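Local coordinates for fructose transport system repressor FruR (Pseudomonas putida, PDB 3O74), which probably regulates transcription as a sequence-specific DNA-binding repressor and activator of the LacI family, with fructose 1-phosphate as its preferred effector, at residues A107-A112 against F142-Q147; A124-R129 against D182-T187; L209-F214 against L225-M230. All blocks are in the same frame, centred on the assembly; numbering follows the deposited sequence.

Contact 1 (A107-A112 against F142-Q147); sequences ASRQLA and FDEALQ
Arg-109 and Phe-142 bring the two backbones closest, with their CA atoms 5.1 Å apart. Residues 107-112 are a piece of helix 104-116. Residues 142-147 hold the last part of helix 133-144 and a type I turn from Glu-144 to Gln-147. At so short a spacing small side chains do much of the work. The methyl of Ala-112 meets two partners. Its CB lies 3.9 Å from CD1 of Phe-142, at an oblique angle to the ring, and 3.9 Å from CB of Ala-145. That second methyl also rests on the backbone of Arg-109, with Ala-145 CB 3.5 Å from Arg-109 O. Arg-109 and Glu-144 meet through their aliphatic parts, though the carbon spacing there is too short to be trusted. Their charged ends do not meet; Arg-109 NE is 5.1 Å from Glu-144 OE2, and the two planes stand 89° apart. Arg-109 NH1 instead makes a salt bridge with Asp-106. Ser-108 carries its OG anti to the backbone N (chi1 -172°), which brings the hydroxyl over the start of residues 142-147. Its hydrogen bond goes to Arg-138 O, one turn earlier on helix 133-144, and so links the two helices. Phe-142 and Leu-146 pack on Val-153 of strand 152-158, while Ala-107 and Leu-111 lie against Phe-214 of strand 210-214.

Contact 2 (A124-R129 against D182-T187); sequences ALIGAR and DALVTT
Leu-184 and Ile-126 form the apolar centre on one face of this parallel strand pair. CD1 of Leu-184 lies 3.8 Å from CG1 of Ile-126, and the two side chains meet at a slant. Leu-184 has its CG anti to the backbone N (chi1 172°), and this swings CD1 across to the neighbouring strand. There it also meets Ala-124, with Leu-184 CD1 3.9 Å from Ala-124 CB. Helices 163-177 and 189-201 pack on this face through Met-170 and Val-195. On the other face Leu-125 reaches both Val-185 and Thr-187. Its CD1 is 3.6 Å from CG2 of Thr-187, and these side chains cross at about a right angle. Val-185 continues onto Leu-111 and Leu-115 of helix 104-116.

Between the faces runs the backbone ladder. Ala-124 N donates to Ala-183 O, and Val-185 N to Ala-124 O. Ile-126 N then donates to Val-185 O at 2.9 Å, nearly straight at 172°. Thr-187 N closes the row on Ile-126 O. Beyond the end of strand 183-186 a water continues the link. It accepts from Ala-128 N at 3.1 Å and is hydrogen-bonded to Thr-187 OG1 at 2.6 Å. The Thr-187 hydroxyl also sits 3.3 Å from Gly-127 CA, where glycine has no side chain to intervene.

Thr-186 turns its hydroxyl to Thr-213 on the next strand. Both faces are otherwise mostly hydrocarbon. The polar backbone is paired inside the sheet, so these faces can be buried under helices 163-177, 189-201 and 104-116, as in the Rossmann-like lobes of the LacI and periplasmic binding protein fold.

Contact 3 (L209-F214 against L225-M230); sequences LQLGTF and LPVNAM
Leu-225 overlaps Leu-211 at about a right angle, with CD2 of Leu-225 only 3.5 Å from CD1 of Leu-211. This is tighter than usual for two carbons. The same CD2 also meets Leu-209 CD1. Roughly at a right angle to the Leu-225 contact, Leu-211 CD1 lies 3.8 Å from Val-227 CG2. The other branch of Val-227, CG1, faces CG2 of Thr-213 at 3.9 Å, so the valine spans two side chains of the partner strand.

Strands 210-214 and 227-231 are parallel neighbours in the sheet of one lobe of a LacI-type effector-binding fold, and the short segments run 19° apart. Asn-228 grips the partner with both backbone groups. Its N donates to Leu-211 O, and its O accepts from Thr-213 N at 2.8 Å. Met-230 N then donates to Thr-213 O. Ahead of this ladder a water fills the widening gap. It donates to Leu-209 O at 2.8 Å and to Pro-226 O at 2.6 Å, and accepts from Leu-211 N at 3.2 Å.

The Asn-228 amide leaves on the opposite face. Its OD1 accepts from the backbone N of Arg-268 and Ile-269, while ND2 bonds Ser-114 of helix 104-116.

Overall arrangement
Of the segments in contact, helix 104-116 comes first along the chain and strand 122-128 follows. Contact 1 closes when the chain reaches helix 133-144. Contact 2 opens before that point and closes later, at strand 183-186, so the two loops cross. Contact 3 comes after both and closes a short loop between strands 210-214 and 227-231. Contacts 2 and 3 lie in one sheet, where strands 183-186 and 210-214 are neighbours. Contact 1 joins two helices that pack on the face bearing Leu-125 and Val-185. Phe-142 packs on Leu-125, and Leu-111 on Val-185, which seats contact 1 on contact 2. Selenomethionine Met-230 reaches Ala-107 and Gln-110, tying contact 3 to helix 104-116.

Contact 1 (A107-A112 against F142-Q147)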
loop_
_atom_site.group_PDB
_atom_site.type_symbol
_atom_site.label_atom_id
_atom_site.label_comp_id
_atom_site.label_asym_id
_atom_site.label_seq_id
_atom_site.Cartn_x
_atom_site.Cartn_y
_atom_site.Cartn_z
ATOM N N ALA B 107 -23.561 0.938 -2.017
ATOM C CA ALA B 107 -22.560 0.210 -2.782
ATOM C C ALA B 107 -22.719 -1.283 -2.530
ATOM O O ALA B 107 -22.616 -2.098 -3.447
ATOM C CB ALA B 107 -21.169 0.666 -2.400
ATOM N N SER B 108 -22.978 -1.627 -1.272
ATOM C CA SER B 108 -23.147 -3.010 -0.860
ATOM C C SER B 108 -24.431 -3.607 -1.429
ATOM O O SER B 108 -24.478 -4.782 -1.806
ATOM C CB SER B 108 -23.156 -3.099 0.663
ATOM O OG SER B 108 -23.133 -4.445 1.086
ATOM N N ARG B 109 -25.480 -2.796 -1.493
ATOM C CA ARG B 109 -26.745 -3.276 -2.022
ATOM C C ARG B 109 -26.597 -3.636 -3.497
ATOM O O ARG B 109 -27.028 -4.707 -3.928
ATOM C CB ARG B 109 -27.847 -2.234 -1.840
ATOM C CG ARG B 109 -29.232 -2.842 -1.691
ATOM C CD ARG B 109 -30.323 -1.940 -2.257
ATOM N NE ARG B 109 -30.329 -1.957 -3.716
ATOM C CZ ARG B 109 -29.833 -0.987 -4.474
ATOM N NH1 ARG B 109 -29.302 0.089 -3.911
ATOM N NH2 ARG B 109 -29.876 -1.089 -5.795
ATOM N N GLN B 110 -25.982 -2.742 -4.265
ATOM C CA GLN B 110 -25.756 -2.984 -5.683
ATOM C C GLN B 110 -24.832 -4.177 -5.901
ATOM O O GLN B 110 -25.042 -4.979 -6.811
ATOM C CB GLN B 110 -25.136 -1.757 -6.346
ATOM C CG GLN B 110 -26.051 -0.560 -6.474
ATOM C CD GLN B 110 -25.492 0.476 -7.427
ATOM O OE1 GLN B 110 -25.098 0.151 -8.548
ATOM N NE2 GLN B 110 -25.448 1.728 -6.987
ATOM N N LEU B 111 -23.801 -4.279 -5.068
ATOM C CA LEU B 111 -22.829 -5.356 -5.183
ATOM C C LEU B 111 -23.513 -6.714 -5.030
ATOM O O LEU B 111 -23.335 -7.603 -5.861
ATOM C CB LEU B 111 -21.717 -5.185 -4.143
ATOM C CG LEU B 111 -20.458 -6.042 -4.283
ATOM C CD1 LEU B 111 -19.856 -5.908 -5.676
ATOM C CD2 LEU B 111 -19.441 -5.653 -3.221
ATOM N N ALA B 112 -24.310 -6.860 -3.976
ATOM C CA ALA B 112 -25.013 -8.111 -3.721
ATOM C C ALA B 112 -26.041 -8.401 -4.812
ATOM O O ALA B 112 -26.166 -9.534 -5.278
ATOM C CB ALA B 112 -25.676 -8.078 -2.355
ATOM N N PHE B 142 -26.144 -5.247 2.182
ATOM C CA PHE B 142 -26.214 -6.650 1.789
ATOM C C PHE B 142 -27.574 -7.261 2.141
ATOM O O PHE B 142 -28.194 -7.927 1.310
ATOM C CB PHE B 142 -25.069 -7.431 2.447
ATOM C CG PHE B 142 -25.133 -8.918 2.233
ATOM C CD1 PHE B 142 -24.603 -9.493 1.090
ATOM C CD2 PHE B 142 -25.701 -9.743 3.189
ATOM C CE1 PHE B 142 -24.655 -10.865 0.898
ATOM C CE2 PHE B 142 -25.754 -11.112 3.005
ATOM C CZ PHE B 142 -25.230 -11.675 1.857
ATOM N N ASP B 143 -28.043 -7.025 3.362
ATOM C CA ASP B 143 -29.355 -7.522 3.779
ATOM C C ASP B 143 -30.470 -6.930 2.927
ATOM O O ASP B 143 -31.394 -7.634 2.519
ATOM C CB ASP B 143 -29.621 -7.198 5.249
ATOM C CG ASP B 143 -28.729 -7.978 6.192
ATOM O OD1 ASP B 143 -28.114 -8.971 5.750
ATOM O OD2 ASP B 143 -28.649 -7.601 7.380
ATOM N N GLU B 144 -30.374 -5.631 2.666
ATOM C CA GLU B 144 -31.391 -4.912 1.907
ATOM C C GLU B 144 -31.627 -5.527 0.528
ATOM O O GLU B 144 -32.760 -5.594 0.057
ATOM C CB GLU B 144 -31.001 -3.438 1.773
ATOM C CG GLU B 144 -31.635 -2.727 0.594
ATOM C CD GLU B 144 -32.889 -1.955 0.958
ATOM O OE1 GLU B 144 -33.012 -1.527 2.124
ATOM O OE2 GLU B 144 -33.746 -1.765 0.068
ATOM N N ALA B 145 -30.554 -5.978 -0.113
ATOM C CA ALA B 145 -30.656 -6.586 -1.435
ATOM C C ALA B 145 -31.212 -8.004 -1.360
ATOM O O ALA B 145 -31.573 -8.596 -2.377
ATOM C CB ALA B 145 -29.303 -6.585 -2.129
ATOM N N LEU B 146 -31.272 -8.546 -0.147
ATOM C CA LEU B 146 -31.730 -9.916 0.052
ATOM C C LEU B 146 -33.239 -10.022 0.270
ATOM O O LEU B 146 -33.779 -11.123 0.369
ATOM C CB LEU B 146 -30.976 -10.576 1.207
ATOM C CG LEU B 146 -29.492 -10.829 0.947
ATOM C CD1 LEU B 146 -28.915 -11.747 2.009
ATOM C CD2 LEU B 146 -29.300 -11.429 -0.433
ATOM N N GLN B 147 -33.915 -8.881 0.353
ATOM C CA GLN B 147 -35.369 -8.885 0.484
ATOM C C GLN B 147 -35.993 -9.706 -0.639
ATOM O O GLN B 147 -35.716 -9.476 -1.817
ATOM C CB GLN B 147 -35.920 -7.458 0.473
ATOM C CG GLN B 147 -36.014 -6.813 1.848
ATOM C CD GLN B 147 -37.199 -7.320 2.651
ATOM O OE1 GLN B 147 -38.310 -7.439 2.133
ATOM N NE2 GLN B 147 -36.967 -7.613 3.926
#

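Contact 2 (A124-R129 against D182-T187)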
loop_
_atom_site.group_PDB
_atom_site.type_symbol
_atom_site.label_atom_id
_atom_site.label_comp_id
_atom_site.label_asym_id
_atom_site.label_seq_id
_atom_site.Cartn_x
_atom_site.Cartn_y
_atom_site.Cartn_z
ATOM N N ALA B 124 -23.313 -15.567 0.750
ATOM C CA ALA B 124 -22.698 -15.273 2.032
ATOM C C ALA B 124 -22.053 -13.898 2.046
ATOM O O ALA B 124 -21.680 -13.356 1.006
ATOM C CB ALA B 124 -21.678 -16.340 2.390
ATOM N N LEU B 125 -21.944 -13.343 3.246
ATOM C CA LEU B 125 -21.217 -12.109 3.467
ATOM C C LEU B 125 -20.042 -12.408 4.387
ATOM O O LEU B 125 -20.208 -13.014 5.447
ATOM C CB LEU B 125 -22.119 -11.066 4.118
ATOM C CG LEU B 125 -21.391 -9.805 4.574
ATOM C CD1 LEU B 125 -21.211 -8.840 3.411
ATOM C CD2 LEU B 125 -22.153 -9.145 5.716
ATOM N N ILE B 126 -18.853 -11.999 3.970
ATOM C CA ILE B 126 -17.680 -12.114 4.816
ATOM C C ILE B 126 -17.180 -10.712 5.141
ATOM O O ILE B 126 -16.847 -9.937 4.248
ATOM C CB ILE B 126 -16.578 -12.938 4.140
ATOM C CG1 ILE B 126 -16.899 -14.433 4.237
ATOM C CG2 ILE B 126 -15.217 -12.649 4.775
ATOM C CD1 ILE B 126 -15.882 -15.335 3.545
ATOM N N GLY B 127 -17.138 -10.399 6.430
ATOM C CA GLY B 127 -16.745 -9.084 6.886
ATOM C C GLY B 127 -15.945 -9.184 8.167
ATOM O O GLY B 127 -15.548 -10.270 8.566
ATOM N N ALA B 128 -15.715 -8.049 8.814
ATOM C CA ALA B 128 -14.899 -8.002 10.020
ATOM C C ALA B 128 -15.211 -6.734 10.795
ATOM O O ALA B 128 -15.751 -5.780 10.237
ATOM C CB ALA B 128 -13.415 -8.059 9.667
ATOM N N ARG B 129 -14.874 -6.731 12.080
ATOM C CA ARG B 129 -15.132 -5.577 12.936
ATOM C C ARG B 129 -16.584 -5.139 12.834
ATOM O O ARG B 129 -16.859 -4.001 12.465
ATOM C CB ARG B 129 -14.220 -4.415 12.541
ATOM C CG ARG B 129 -12.744 -4.734 12.641
ATOM C CD ARG B 129 -12.417 -5.259 14.025
ATOM N NE ARG B 129 -11.196 -4.666 14.556
ATOM C CZ ARG B 129 -11.111 -3.418 15.003
ATOM N NH1 ARG B 129 -12.174 -2.627 14.971
ATOM N NH2 ARG B 129 -9.962 -2.955 15.474
ATOM N N ASP B 182 -22.924 -20.330 -3.607
ATOM C CA ASP B 182 -23.063 -19.948 -5.005
ATOM C C ASP B 182 -22.553 -18.530 -5.240
ATOM O O ASP B 182 -22.095 -18.200 -6.333
ATOM C CB ASP B 182 -24.514 -20.067 -5.460
ATOM C CG ASP B 182 -24.939 -21.506 -5.681
ATOM O OD1 ASP B 182 -24.083 -22.411 -5.561
ATOM O OD2 ASP B 182 -26.129 -21.729 -5.982
ATOM N N ALA B 183 -22.624 -17.699 -4.205
ATOM C CA ALA B 183 -22.235 -16.298 -4.321
ATOM C C ALA B 183 -21.644 -15.782 -3.016
ATOM O O ALA B 183 -22.024 -16.226 -1.930
ATOM C CB ALA B 183 -23.430 -15.442 -4.735
ATOM N N LEU B 184 -20.720 -14.838 -3.127
ATOM C CA LEU B 184 -20.027 -14.324 -1.956
ATOM C C LEU B 184 -19.671 -12.851 -2.102
ATOM O O LEU B 184 -19.156 -12.419 -3.133
ATOM C CB LEU B 184 -18.753 -15.127 -1.696
ATOM C CG LEU B 184 -17.846 -14.567 -0.599
ATOM C CD1 LEU B 184 -18.474 -14.786 0.764
ATOM C CD2 LEU B 184 -16.461 -15.198 -0.657
ATOM N N VAL B 185 -19.949 -12.088 -1.050
ATOM C CA VAL B 185 -19.521 -10.698 -0.974
ATOM C C VAL B 185 -18.541 -10.533 0.179
ATOM O O VAL B 185 -18.818 -10.974 1.295
ATOM C CB VAL B 185 -20.712 -9.751 -0.749
ATOM C CG1 VAL B 185 -20.227 -8.329 -0.475
ATOM C CG2 VAL B 185 -21.646 -9.779 -1.945
ATOM N N THR B 186 -17.391 -9.921 -0.095
ATOM C CA THR B 186 -16.464 -9.542 0.965
ATOM C C THR B 186 -16.509 -8.029 1.139
ATOM O O THR B 186 -16.562 -7.283 0.159
ATOM C CB THR B 186 -15.020 -9.981 0.657
ATOM O OG1 THR B 186 -14.633 -9.474 -0.624
ATOM C CG2 THR B 186 -14.910 -11.496 0.640
ATOM N N THR B 187 -16.489 -7.578 2.388
ATOM C CA THR B 187 -16.619 -6.155 2.680
ATOM C C THR B 187 -15.294 -5.411 2.540
ATOM O O THR B 187 -15.231 -4.200 2.749
ATOM C CB THR B 187 -17.179 -5.923 4.084
ATOM O OG1 THR B 187 -16.251 -6.415 5.059
ATOM C CG2 THR B 187 -18.538 -6.628 4.236
HETATM O O HOH W 1 -17.161 -5.636 7.407
#

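Contact 3 (L209-F214 against L225-M230)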
loop_
_atom_site.group_PDB
_atom_site.type_symbol
_atom_site.label_atom_id
_atom_site.label_comp_id
_atom_site.label_asym_id
_atom_site.label_seq_id
_atom_site.Cartn_x
_atom_site.Cartn_y
_atom_site.Cartn_z
ATOM N N LEU B 209 -17.359 -19.766 -7.764
ATOM C CA LEU B 209 -18.457 -18.967 -7.217
ATOM C C LEU B 209 -18.578 -17.583 -7.854
ATOM O O LEU B 209 -17.658 -17.108 -8.521
ATOM C CB LEU B 209 -18.337 -18.828 -5.693
ATOM C CG LEU B 209 -16.966 -18.776 -5.009
ATOM C CD1 LEU B 209 -15.937 -18.003 -5.813
ATOM C CD2 LEU B 209 -17.100 -18.201 -3.604
ATOM N N GLN B 210 -19.730 -16.949 -7.645
ATOM C CA GLN B 210 -19.925 -15.545 -7.998
ATOM C C GLN B 210 -19.304 -14.677 -6.909
ATOM O O GLN B 210 -19.697 -14.774 -5.746
ATOM C CB GLN B 210 -21.416 -15.227 -8.104
ATOM C CG GLN B 210 -22.153 -16.010 -9.174
ATOM C CD GLN B 210 -22.153 -15.305 -10.513
ATOM O OE1 GLN B 210 -21.339 -15.604 -11.385
ATOM N NE2 GLN B 210 -23.071 -14.363 -10.684
ATOM N N LEU B 211 -18.353 -13.822 -7.281
ATOM C CA LEU B 211 -17.618 -13.025 -6.299
ATOM C C LEU B 211 -17.830 -11.524 -6.434
ATOM O O LEU B 211 -17.832 -10.979 -7.537
ATOM C CB LEU B 211 -16.118 -13.313 -6.378
ATOM C CG LEU B 211 -15.594 -14.619 -5.795
ATOM C CD1 LEU B 211 -14.089 -14.684 -5.971
ATOM C CD2 LEU B 211 -15.969 -14.733 -4.327
ATOM N N GLY B 212 -17.975 -10.863 -5.292
ATOM C CA GLY B 212 -18.071 -9.418 -5.245
ATOM C C GLY B 212 -17.361 -8.896 -4.011
ATOM O O GLY B 212 -17.403 -9.525 -2.951
ATOM N N THR B 213 -16.714 -7.742 -4.139
ATOM C CA THR B 213 -15.918 -7.203 -3.044
ATOM C C THR B 213 -15.918 -5.679 -3.020
ATOM O O THR B 213 -16.187 -5.029 -4.030
ATOM C CB THR B 213 -14.454 -7.682 -3.127
ATOM O OG1 THR B 213 -13.748 -7.290 -1.943
ATOM C CG2 THR B 213 -13.759 -7.086 -4.348
ATOM N N PHE B 214 -15.633 -5.119 -1.849
ATOM C CA PHE B 214 -15.318 -3.705 -1.738
ATOM C C PHE B 214 -13.840 -3.525 -2.030
ATOM O O PHE B 214 -13.030 -4.410 -1.749
ATOM C CB PHE B 214 -15.652 -3.183 -0.344
ATOM C CG PHE B 214 -17.105 -2.870 -0.150
ATOM C CD1 PHE B 214 -18.049 -3.882 -0.117
ATOM C CD2 PHE B 214 -17.526 -1.559 0.010
ATOM C CE1 PHE B 214 -19.392 -3.590 0.064
ATOM C CE2 PHE B 214 -18.858 -1.262 0.192
ATOM C CZ PHE B 214 -19.794 -2.277 0.218
ATOM N N LEU B 225 -11.375 -16.216 -12.703
ATOM C CA LEU B 225 -12.549 -16.003 -11.876
ATOM C C LEU B 225 -12.866 -14.515 -11.810
ATOM O O LEU B 225 -12.123 -13.747 -11.198
ATOM C CB LEU B 225 -12.298 -16.550 -10.473
ATOM C CG LEU B 225 -13.407 -16.366 -9.438
ATOM C CD1 LEU B 225 -14.748 -16.777 -10.019
ATOM C CD2 LEU B 225 -13.091 -17.161 -8.183
ATOM N N PRO B 226 -13.969 -14.100 -12.449
ATOM C CA PRO B 226 -14.339 -12.682 -12.489
ATOM C C PRO B 226 -14.854 -12.189 -11.141
ATOM O O PRO B 226 -15.642 -12.873 -10.490
ATOM C CB PRO B 226 -15.462 -12.645 -13.530
ATOM C CG PRO B 226 -16.057 -14.011 -13.490
ATOM C CD PRO B 226 -14.923 -14.946 -13.187
ATOM N N VAL B 227 -14.411 -11.003 -10.735
ATOM C CA VAL B 227 -14.828 -10.429 -9.463
ATOM C C VAL B 227 -15.374 -9.012 -9.650
ATOM O O VAL B 227 -14.681 -8.136 -10.164
ATOM C CB VAL B 227 -13.646 -10.383 -8.468
ATOM C CG1 VAL B 227 -14.070 -9.740 -7.157
ATOM C CG2 VAL B 227 -13.092 -11.780 -8.226
ATOM N N ASN B 228 -16.616 -8.788 -9.235
ATOM C CA ASN B 228 -17.177 -7.442 -9.226
ATOM C C ASN B 228 -16.645 -6.651 -8.036
ATOM O O ASN B 228 -16.571 -7.166 -6.924
ATOM C CB ASN B 228 -18.701 -7.491 -9.185
ATOM C CG ASN B 228 -19.307 -7.868 -10.525
ATOM O OD1 ASN B 228 -18.599 -8.038 -11.517
ATOM N ND2 ASN B 228 -20.622 -7.989 -10.558
ATOM N N ALA B 229 -16.279 -5.396 -8.273
ATOM C CA ALA B 229 -15.641 -4.589 -7.238
ATOM C C ALA B 229 -16.220 -3.180 -7.134
ATOM O O ALA B 229 -16.507 -2.539 -8.141
ATOM C CB ALA B 229 -14.138 -4.531 -7.469
HETATM N N MSE B 230 -16.382 -2.707 -5.901
HETATM C CA MSE B 230 -16.837 -1.346 -5.635
HETATM C C MSE B 230 -15.676 -0.525 -5.078
HETATM O O MSE B 230 -15.356 -0.632 -3.898
HETATM C CB MSE B 230 -17.979 -1.363 -4.621
HETATM C CG MSE B 230 -19.329 -1.760 -5.190
HETATM SE SE MSE B 230 -20.126 -0.309 -6.210
HETATM C CE MSE B 230 -21.875 -1.100 -6.513
HETATM O O HOH W 2 -17.335 -14.848 -10.083
#